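Local coordinates for GP37 (Pseudomonas phage phikz, PDB 5FT0), which probably inhibits the host RNase E, and with it the RNA degradosome, during phage infection, at residues D182-K187 with F211-C216. Sequence-based numbering, arbitrary orientation.
With ARG (arginine), chain C.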
loop_
_atom_site.group_PDB
_atom_site.type_symbol
_atom_site.label_atom_id
_atom_site.label_comp_id
_atom_site.label_asym_id
_atom_site.label_seq_id
_atom_site.Cartn_x
_atom_site.Cartn_y
_atom_site.Cartn_z
ATOM N N ASP A 182 7.815 -5.201 -32.549
ATOM C CA ASP A 182 8.228 -4.432 -33.718
ATOM C C ASP A 182 9.107 -3.253 -33.323
ATOM O O ASP A 182 10.116 -2.974 -33.980
ATOM C CB ASP A 182 7.000 -3.953 -34.494
ATOM C CG ASP A 182 6.266 -5.086 -35.177
ATOM O OD1 ASP A 182 6.867 -6.169 -35.349
ATOM O OD2 ASP A 182 5.091 -4.892 -35.550
ATOM N N TYR A 183 8.739 -2.547 -32.250
ATOM C CA TYR A 183 9.515 -1.380 -31.840
ATOM C C TYR A 183 10.958 -1.759 -31.529
ATOM O O TYR A 183 11.896 -1.090 -31.974
ATOM C CB TYR A 183 8.872 -0.700 -30.632
ATOM C CG TYR A 183 9.514 0.629 -30.318
ATOM C CD1 TYR A 183 9.057 1.797 -30.910
ATOM C CD2 TYR A 183 10.594 0.715 -29.446
ATOM C CE1 TYR A 183 9.646 3.016 -30.638
ATOM C CE2 TYR A 183 11.193 1.932 -29.167
ATOM C CZ TYR A 183 10.713 3.079 -29.766
ATOM O OH TYR A 183 11.304 4.295 -29.500
ATOM N N PHE A 184 11.157 -2.829 -30.760
ATOM C CA PHE A 184 12.519 -3.234 -30.426
ATOM C C PHE A 184 13.277 -3.707 -31.660
ATOM O O PHE A 184 14.461 -3.393 -31.824
ATOM C CB PHE A 184 12.497 -4.321 -29.350
ATOM C CG PHE A 184 12.595 -3.781 -27.951
ATOM C CD1 PHE A 184 11.469 -3.312 -27.290
ATOM C CD2 PHE A 184 13.818 -3.731 -27.301
ATOM C CE1 PHE A 184 11.563 -2.807 -26.002
ATOM C CE2 PHE A 184 13.921 -3.227 -26.015
ATOM C CZ PHE A 184 12.791 -2.766 -25.363
ATOM N N ALA A 185 12.607 -4.441 -32.550
ATOM C CA ALA A 185 13.292 -4.991 -33.717
ATOM C C ALA A 185 13.619 -3.911 -34.741
ATOM O O ALA A 185 14.659 -3.980 -35.408
ATOM C CB ALA A 185 12.446 -6.091 -34.352
ATOM N N ASN A 186 12.755 -2.904 -34.879
ATOM C CA ASN A 186 12.910 -1.896 -35.923
ATOM C C ASN A 186 13.471 -0.574 -35.422
ATOM O O ASN A 186 14.128 0.133 -36.193
ATOM C CB ASN A 186 11.563 -1.631 -36.607
ATOM C CG ASN A 186 10.945 -2.888 -37.185
ATOM O OD1 ASN A 186 11.648 -3.763 -37.690
ATOM N ND2 ASN A 186 9.620 -2.988 -37.108
ATOM N N LYS A 187 13.233 -0.215 -34.160
ATOM C CA LYS A 187 13.639 1.082 -33.636
ATOM C C LYS A 187 14.790 1.010 -32.647
ATOM O O LYS A 187 15.406 2.044 -32.369
ATOM C CB LYS A 187 12.450 1.783 -32.962
ATOM C CG LYS A 187 11.182 1.776 -33.792
ATOM C CD LYS A 187 11.356 2.629 -35.024
ATOM C CE LYS A 187 10.023 2.894 -35.708
ATOM N NZ LYS A 187 10.150 3.957 -36.743
ATOM N N PHE A 211 7.393 -11.870 -21.858
ATOM C CA PHE A 211 7.886 -11.397 -23.147
ATOM C C PHE A 211 9.003 -10.399 -22.874
ATOM O O PHE A 211 8.741 -9.275 -22.435
ATOM C CB PHE A 211 6.768 -10.753 -23.969
ATOM C CG PHE A 211 5.554 -11.624 -24.143
ATOM C CD1 PHE A 211 4.545 -11.635 -23.193
ATOM C CD2 PHE A 211 5.417 -12.425 -25.265
ATOM C CE1 PHE A 211 3.429 -12.431 -23.356
ATOM C CE2 PHE A 211 4.302 -13.223 -25.432
ATOM C CZ PHE A 211 3.308 -13.226 -24.477
ATOM N N SER A 212 10.242 -10.804 -23.134
ATOM C CA SER A 212 11.402 -9.972 -22.857
ATOM C C SER A 212 12.028 -9.472 -24.153
ATOM O O SER A 212 11.935 -10.118 -25.201
ATOM C CB SER A 212 12.439 -10.735 -22.032
ATOM O OG SER A 212 11.948 -10.977 -20.728
ATOM N N PHE A 213 12.669 -8.309 -24.069
ATOM C CA PHE A 213 13.217 -7.640 -25.237
ATOM C C PHE A 213 14.550 -7.003 -24.881
ATOM O O PHE A 213 14.770 -6.576 -23.745
ATOM C CB PHE A 213 12.259 -6.569 -25.774
ATOM C CG PHE A 213 10.866 -7.074 -26.023
ATOM C CD1 PHE A 213 10.543 -7.693 -27.219
ATOM C CD2 PHE A 213 9.882 -6.929 -25.062
ATOM C CE1 PHE A 213 9.266 -8.160 -27.450
ATOM C CE2 PHE A 213 8.599 -7.393 -25.288
ATOM C CZ PHE A 213 8.292 -8.010 -26.483
ATOM N N GLU A 214 15.438 -6.945 -25.872
ATOM C CA GLU A 214 16.736 -6.300 -25.745
ATOM C C GLU A 214 16.858 -5.267 -26.851
ATOM O O GLU A 214 16.646 -5.587 -28.024
ATOM C CB GLU A 214 17.880 -7.316 -25.843
ATOM C CG GLU A 214 17.793 -8.455 -24.847
ATOM C CD GLU A 214 18.745 -9.588 -25.182
ATOM O OE1 GLU A 214 19.930 -9.500 -24.807
ATOM O OE2 GLU A 214 18.310 -10.565 -25.829
ATOM N N GLY A 215 17.202 -4.038 -26.485
ATOM C CA GLY A 215 17.231 -2.938 -27.426
ATOM C C GLY A 215 18.590 -2.269 -27.482
ATOM O O GLY A 215 19.289 -2.160 -26.475
ATOM N N CYS A 216 18.949 -1.809 -28.677
ATOM C CA CYS A 216 20.170 -1.045 -28.880
ATOM C C CYS A 216 19.859 0.444 -28.801
ATOM O O CYS A 216 18.959 0.934 -29.489
ATOM C CB CYS A 216 20.795 -1.386 -30.233
ATOM S SG CYS A 216 22.369 -0.571 -30.560
HETATM N N ARG C . 20.970 -8.141 -27.932
HETATM C CA ARG C . 22.341 -8.150 -28.423
HETATM C C ARG C . 22.462 -9.016 -29.674
HETATM O O ARG C . 21.762 -10.018 -29.823
HETATM C CB ARG C . 23.287 -8.648 -27.332
HETATM C CG ARG C . 22.902 -10.011 -26.786
HETATM C CD ARG C . 23.705 -10.377 -25.556
HETATM N NE ARG C . 23.403 -11.737 -25.121
HETATM C CZ ARG C . 22.383 -12.062 -24.333
HETATM N NH1 ARG C . 21.563 -11.121 -23.885
HETATM N NH2 ARG C . 22.184 -13.328 -23.991
HETATM O OXT ARG C . 23.257 -8.733 -30.568
HETATM O O HOH W 1 16.195 -5.241 -30.637
#
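Phe184 of the helix lays its ring against the strand at Phe213, Glu214 and Gly215. One face of this ring receives the CB of Phe213, which sits almost exactly over its centre. The distance from Phe213 CB to the centroid of the Phe184 ring is 3.4 Å, a well-centred CH-pi contact. The two rings do not form a true stack. Their planes lie within 24° of parallel but are slid apart, with centroids 5.3 Å apart, and they barely overlap. With CG beside its backbone N and anti to the carbonyl carbon (chi1 -52°), Phe213 turns its ring on away from the helix segment, in keeping with the offset.

An edge of the Phe184 ring meets the strand backbone. Phe184 CD2 is 3.4 Å from Glu214 C. Phe184 CE2 reaches Gly215 N at 3.4 Å, with that nitrogen in the ring plane. Gly215 has no side chain, so the ring can come right up to the backbone, and the CA atoms of Phe184 and Gly215 are 5.6 Å apart. A water 2.8 Å from Phe184 O and 2.7 Å from Glu214 O bridges the two carbonyls. With more acceptors in reach than protons, it may not bond both at once.

The CB of Glu214 points away from the helix. Its extended side chain brings OE1 to NH1 of the bound arginine at 2.5 Å, a hydrogen bond so short that its exact length is doubtful. Phe190, Asp192 and Ala194 complete that pocket.

The contact packs the C-terminal part of helix 158-187 on strand 206-217, between strands 197-202 and 220-232 of the larger antiparallel sheet. The two short segments run at 28° to each other. Phe225 and Leu83 also touch Phe184, while Tyr180 and Thr181, one turn earlier in the helix, touch Phe213.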